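16S rRNA processing protein (Pseudomonas aeruginosa, PDB 2F1L) probably acts as an accessory factor in the final assembly of the 30S ribosomal subunit and is needed for efficient processing of 16S rRNA. Local coordinates at residues G24-V29 / V36-F41; L56-E61 / T94-C99. One frame throughout, in Å; residues are numbered along the deposited sequence.

Contact 1: G24-V29 / V36-F41; sequences GKIVSV and VKVYSF
K37 O accepts two successive backbone N-H groups from the adjoining strand, which identifies a classic beta bulge in this antiparallel pair of the RimM N-terminal domain. The bond from V27 N is 2.9 Å long to K37 O and almost straight, with 173° at the hydrogen. S28 N reaches the same K37 O only weakly, at 3.5 Å. The register gives independent evidence: I26 faces V38, yet S28 faces K37, so V27 is the extra residue, and its psi of -12° departs from extended geometry. Past the bulge K37 N closes on S28 O at 2.9 Å, while before it K25 and Y39 exchange two backbone bonds as a regular hydrogen-bonded pair.

The two faces differ in character. On one, I26 and V38 point into the domain, where I98 covers both; I26 CG2 also rests 3.8 Å from V36 CB. The other carries K25 and Y39 toward the second subunit, in which E159 forms a salt bridge with K25 NZ, and F187 stacks on the Y39 ring and hydrogen-bonds Y39 OH through its terminal carboxylate. V27 meets this ring with both methyls: CG2 stands above the centre of one face, and V27 CG1 approaches Y39 CD2 to 3.8 Å.

At the far end F41 folds back over G24, midway along strand 20-27. Its chi1 of -54°, with CG beside its own backbone N, brings one ring face over G24 CA, and F41 CD2 comes within 3.3 Å of G24 N.

Contact 2: L56-E61 / T94-C99; sequences LRRDGE and TGYEIC
T94 O receives R58 NH2 at 3.0 Å, in the plane of the guanidinium, at the approach to an antiparallel pairing that joins 97-101 to the first strand of a beta hairpin, whose type I' turn runs from R58 to E61. R58 NH2 also bonds T92 O, so two carbonyls hold this guanidinium. G95 O lies alongside the arginine chain, 3.5 Å from R58 CG.

Y96 is the main side chain of the contact. R58 CZ sits 3.9 Å from the centroid of its ring and 19° off the normal, a cation-pi contact with the planes tilted by 37°. L56 covers the opposite face with its CD1 methyl, while L56 CB touches the rim at Y96 CD1, 3.6 Å away. E61 comes to the ring edge at the hydroxyl, though the modelled separation there is too short to be trusted.

E97 exchanges two backbone bonds with R57, and its OE1 forms a salt bridge to R57 NH2 at 2.5 Å. I98 shares a face of the sheet with L56, its CG1 4.0 Å from L56 CD2. A bend at chi3 (69°) folds the R57 chain, and C99 SG stands 3.9 Å above the plane of the R57 guanidinium, over its centre.

How the contacts relate
Contacts 1 and 2 are two seams of one antiparallel beta barrel in the RimM N-terminal domain, their centres 11 Å apart. Beyond the strand order 35-40, 20-27, 97-101, 53-58, pairings through 61-73 and 76-81 back to 35-40 close it. Two probable backbone bonds link the seams: G95 N to I26 O at 2.7 Å and Y96 O to I26 N at 2.9 Å. On the inner face V38 CG1 meets I98 CD1 at 3.5 Å, and I98 also touches I26 and L56, so both seams share one apolar core. An unidentified ligand about 4 Å from the Y39 side chain and a glycerol about 6 Å from the L56 side chain probably come from the crystallisation liquor; neither marks a known site.

Contact 1: G24-V29 / V36-F41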
loop_
_atom_site.group_PDB
_atom_site.type_symbol
_atom_site.label_atom_id
_atom_site.label_comp_id
_atom_site.label_asym_id
_atom_site.label_seq_id
_atom_site.Cartn_x
_atom_site.Cartn_y
_atom_site.Cartn_z
ATOM N N GLY A 24 9.553 11.450 2.299
ATOM C CA GLY A 24 8.297 12.228 2.541
ATOM C C GLY A 24 8.313 13.543 1.782
ATOM O O GLY A 24 9.265 13.839 1.045
ATOM N N LYS A 25 7.270 14.355 1.944
ATOM C CA LYS A 25 7.233 15.632 1.268
ATOM C C LYS A 25 6.438 16.635 2.045
ATOM O O LYS A 25 5.352 16.311 2.525
ATOM C CB LYS A 25 6.616 15.458 -0.097
ATOM C CG LYS A 25 6.573 16.777 -0.879
ATOM C CD LYS A 25 6.526 16.551 -2.369
ATOM C CE LYS A 25 6.775 17.836 -3.144
ATOM N NZ LYS A 25 6.723 17.575 -4.603
ATOM N N ILE A 26 6.968 17.862 2.127
ATOM C CA ILE A 26 6.303 18.979 2.794
ATOM C C ILE A 26 5.340 19.638 1.840
ATOM O O ILE A 26 5.724 20.130 0.786
ATOM C CB ILE A 26 7.328 20.022 3.316
ATOM C CG1 ILE A 26 8.345 19.379 4.256
ATOM C CG2 ILE A 26 6.650 21.136 4.076
ATOM C CD1 ILE A 26 9.328 20.396 4.906
ATOM N N VAL A 27 4.062 19.658 2.198
ATOM C CA VAL A 27 3.023 20.066 1.232
ATOM C C VAL A 27 2.161 21.226 1.645
ATOM O O VAL A 27 1.437 21.780 0.831
ATOM C CB VAL A 27 2.088 18.905 0.915
ATOM C CG1 VAL A 27 2.842 17.831 0.180
ATOM C CG2 VAL A 27 1.458 18.341 2.206
ATOM N N SER A 28 2.227 21.618 2.899
ATOM C CA SER A 28 1.455 22.745 3.333
ATOM C C SER A 28 1.896 23.113 4.736
ATOM O O SER A 28 2.886 22.586 5.232
ATOM C CB SER A 28 -0.018 22.305 3.388
ATOM O OG SER A 28 -0.846 23.412 3.679
ATOM N N VAL A 29 1.116 23.956 5.400
ATOM C CA VAL A 29 1.397 24.325 6.761
ATOM C C VAL A 29 0.375 23.663 7.618
ATOM O O VAL A 29 -0.605 23.244 7.114
ATOM C CB VAL A 29 1.372 25.836 6.980
ATOM C CG1 VAL A 29 2.540 26.490 6.198
ATOM C CG2 VAL A 29 0.022 26.420 6.589
ATOM N N VAL A 36 4.602 22.202 9.849
ATOM C CA VAL A 36 4.298 21.923 8.462
ATOM C C VAL A 36 3.524 20.592 8.330
ATOM O O VAL A 36 3.585 19.700 9.199
ATOM C CB VAL A 36 5.580 21.874 7.609
ATOM C CG1 VAL A 36 6.238 23.241 7.522
ATOM C CG2 VAL A 36 6.589 20.869 8.155
ATOM N N LYS A 37 2.799 20.470 7.226
ATOM C CA LYS A 37 2.044 19.283 6.911
ATOM C C LYS A 37 2.875 18.504 5.890
ATOM O O LYS A 37 3.429 19.060 4.954
ATOM C CB LYS A 37 0.698 19.674 6.349
ATOM C CG LYS A 37 -0.318 18.552 6.249
ATOM C CD LYS A 37 -1.277 18.821 5.107
ATOM C CE LYS A 37 -2.740 18.482 5.400
ATOM N NZ LYS A 37 -3.404 18.374 4.067
ATOM N N VAL A 38 2.965 17.212 6.130
ATOM C CA VAL A 38 3.949 16.349 5.520
ATOM C C VAL A 38 3.263 15.050 5.134
ATOM O O VAL A 38 2.535 14.468 5.933
ATOM C CB VAL A 38 5.094 16.080 6.530
ATOM C CG1 VAL A 38 5.913 14.901 6.136
ATOM C CG2 VAL A 38 6.000 17.308 6.616
ATOM N N TYR A 39 3.451 14.620 3.892
ATOM C CA TYR A 39 3.084 13.278 3.538
ATOM C C TYR A 39 4.305 12.397 3.847
ATOM O O TYR A 39 5.458 12.817 3.635
ATOM C CB TYR A 39 2.698 13.172 2.058
ATOM C CG TYR A 39 1.385 13.817 1.632
ATOM C CD1 TYR A 39 0.261 13.755 2.414
ATOM C CD2 TYR A 39 1.265 14.407 0.378
ATOM C CE1 TYR A 39 -0.952 14.300 1.980
ATOM C CE2 TYR A 39 0.070 14.949 -0.061
ATOM C CZ TYR A 39 -1.038 14.903 0.751
ATOM O OH TYR A 39 -2.236 15.462 0.341
ATOM N N SER A 40 4.072 11.195 4.372
ATOM C CA SER A 40 5.180 10.274 4.659
ATOM C C SER A 40 5.206 9.114 3.692
ATOM O O SER A 40 4.172 8.574 3.391
ATOM C CB SER A 40 5.048 9.712 6.057
ATOM O OG SER A 40 5.908 8.613 6.218
ATOM N N PHE A 41 6.386 8.708 3.251
ATOM C CA PHE A 41 6.546 7.582 2.325
ATOM C C PHE A 41 7.186 6.345 2.978
ATOM O O PHE A 41 7.598 5.354 2.288
ATOM C CB PHE A 41 7.385 8.041 1.107
ATOM C CG PHE A 41 6.844 9.275 0.415
ATOM C CD1 PHE A 41 5.471 9.475 0.287
ATOM C CD2 PHE A 41 7.704 10.205 -0.151
ATOM C CE1 PHE A 41 4.970 10.618 -0.326
ATOM C CE2 PHE A 41 7.215 11.364 -0.770
ATOM C CZ PHE A 41 5.850 11.559 -0.867
#

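Contact 2: L56-E61 / T94-C99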
loop_
_atom_site.group_PDB
_atom_site.type_symbol
_atom_site.label_atom_id
_atom_site.label_comp_id
_atom_site.label_asym_id
_atom_site.label_seq_id
_atom_site.Cartn_x
_atom_site.Cartn_y
_atom_site.Cartn_z
ATOM N N LEU A 56 16.262 18.722 2.704
ATOM C CA LEU A 56 15.141 19.164 1.913
ATOM C C LEU A 56 15.613 19.505 0.525
ATOM O O LEU A 56 16.656 20.137 0.364
ATOM C CB LEU A 56 14.495 20.364 2.560
ATOM C CG LEU A 56 14.044 20.133 4.002
ATOM C CD1 LEU A 56 13.476 21.442 4.530
ATOM C CD2 LEU A 56 13.020 18.973 4.098
ATOM N N ARG A 57 14.849 19.091 -0.475
ATOM C CA ARG A 57 15.204 19.368 -1.838
ATOM C C ARG A 57 14.006 19.798 -2.639
ATOM O O ARG A 57 13.011 19.090 -2.649
ATOM C CB ARG A 57 15.759 18.118 -2.477
ATOM C CG ARG A 57 16.293 18.360 -3.879
ATOM C CD ARG A 57 16.841 17.100 -4.420
ATOM N NE ARG A 57 15.776 16.148 -4.680
ATOM C CZ ARG A 57 15.911 14.825 -4.626
ATOM N NH1 ARG A 57 17.067 14.254 -4.297
ATOM N NH2 ARG A 57 14.869 14.058 -4.887
ATOM N N ARG A 58 14.114 20.949 -3.308
ATOM C CA ARG A 58 13.073 21.457 -4.193
ATOM C C ARG A 58 13.703 22.049 -5.453
ATOM O O ARG A 58 14.559 22.904 -5.347
ATOM C CB ARG A 58 12.276 22.548 -3.490
ATOM C CG ARG A 58 11.089 23.029 -4.306
ATOM C CD ARG A 58 10.861 24.522 -4.210
ATOM N NE ARG A 58 10.186 24.776 -2.965
ATOM C CZ ARG A 58 10.626 25.548 -1.986
ATOM N NH1 ARG A 58 11.758 26.230 -2.091
ATOM N NH2 ARG A 58 9.901 25.638 -0.871
ATOM N N ASP A 59 13.263 21.618 -6.637
ATOM C CA ASP A 59 13.847 22.080 -7.917
ATOM C C ASP A 59 15.374 22.091 -7.880
ATOM O O ASP A 59 15.995 23.092 -8.220
ATOM C CB ASP A 59 13.354 23.493 -8.287
ATOM C CG ASP A 59 11.844 23.576 -8.389
ATOM O OD1 ASP A 59 11.259 22.749 -9.121
ATOM O OD2 ASP A 59 11.242 24.463 -7.730
ATOM N N GLY A 60 15.979 20.992 -7.440
ATOM C CA GLY A 60 17.432 20.949 -7.297
ATOM C C GLY A 60 18.060 22.029 -6.417
ATOM O O GLY A 60 19.240 22.262 -6.476
ATOM N N GLU A 61 17.264 22.709 -5.618
ATOM C CA GLU A 61 17.766 23.540 -4.537
ATOM C C GLU A 61 17.749 22.638 -3.286
ATOM O O GLU A 61 16.684 22.139 -2.898
ATOM C CB GLU A 61 16.848 24.752 -4.401
ATOM C CG GLU A 61 17.013 25.587 -3.164
ATOM C CD GLU A 61 15.696 26.235 -2.700
ATOM O OE1 GLU A 61 14.788 26.552 -3.548
ATOM O OE2 GLU A 61 15.602 26.416 -1.459
ATOM N N THR A 94 6.806 24.752 1.575
ATOM C CA THR A 94 5.912 23.919 0.761
ATOM C C THR A 94 6.622 23.438 -0.506
ATOM O O THR A 94 7.279 24.200 -1.154
ATOM C CB THR A 94 4.613 24.695 0.428
ATOM O OG1 THR A 94 3.755 24.720 1.592
ATOM C CG2 THR A 94 3.867 24.074 -0.745
ATOM N N GLY A 95 6.527 22.156 -0.841
ATOM C CA GLY A 95 7.132 21.650 -2.067
ATOM C C GLY A 95 8.511 21.052 -1.873
ATOM O O GLY A 95 9.093 20.575 -2.827
ATOM N N TYR A 96 9.044 21.068 -0.651
ATOM C CA TYR A 96 10.330 20.416 -0.363
ATOM C C TYR A 96 10.159 18.930 -0.136
ATOM O O TYR A 96 9.376 18.491 0.703
ATOM C CB TYR A 96 10.960 20.979 0.901
ATOM C CG TYR A 96 11.798 22.211 0.678
ATOM C CD1 TYR A 96 12.907 22.180 -0.133
ATOM C CD2 TYR A 96 11.511 23.395 1.322
ATOM C CE1 TYR A 96 13.683 23.299 -0.329
ATOM C CE2 TYR A 96 12.288 24.519 1.123
ATOM C CZ TYR A 96 13.360 24.459 0.301
ATOM O OH TYR A 96 14.123 25.568 0.107
ATOM N N GLU A 97 10.901 18.144 -0.889
ATOM C CA GLU A 97 11.008 16.729 -0.615
ATOM C C GLU A 97 11.862 16.566 0.612
ATOM O O GLU A 97 12.860 17.276 0.779
ATOM C CB GLU A 97 11.680 16.026 -1.773
ATOM C CG GLU A 97 10.859 16.070 -3.036
ATOM C CD GLU A 97 11.571 15.470 -4.222
ATOM O OE1 GLU A 97 12.838 15.417 -4.205
ATOM O OE2 GLU A 97 10.848 15.071 -5.173
ATOM N N ILE A 98 11.473 15.640 1.475
ATOM C CA ILE A 98 12.255 15.322 2.667
ATOM C C ILE A 98 13.116 14.136 2.303
ATOM O O ILE A 98 12.570 13.073 2.031
ATOM C CB ILE A 98 11.358 14.901 3.837
ATOM C CG1 ILE A 98 10.324 15.989 4.152
ATOM C CG2 ILE A 98 12.242 14.556 5.066
ATOM C CD1 ILE A 98 9.153 15.538 4.920
ATOM N N CYS A 99 14.439 14.315 2.275
ATOM C CA CYS A 99 15.376 13.281 1.802
ATOM C C CYS A 99 16.355 12.830 2.866
ATOM O O CYS A 99 16.608 13.543 3.834
ATOM C CB CYS A 99 16.213 13.790 0.630
ATOM S SG CYS A 99 15.286 14.343 -0.755
#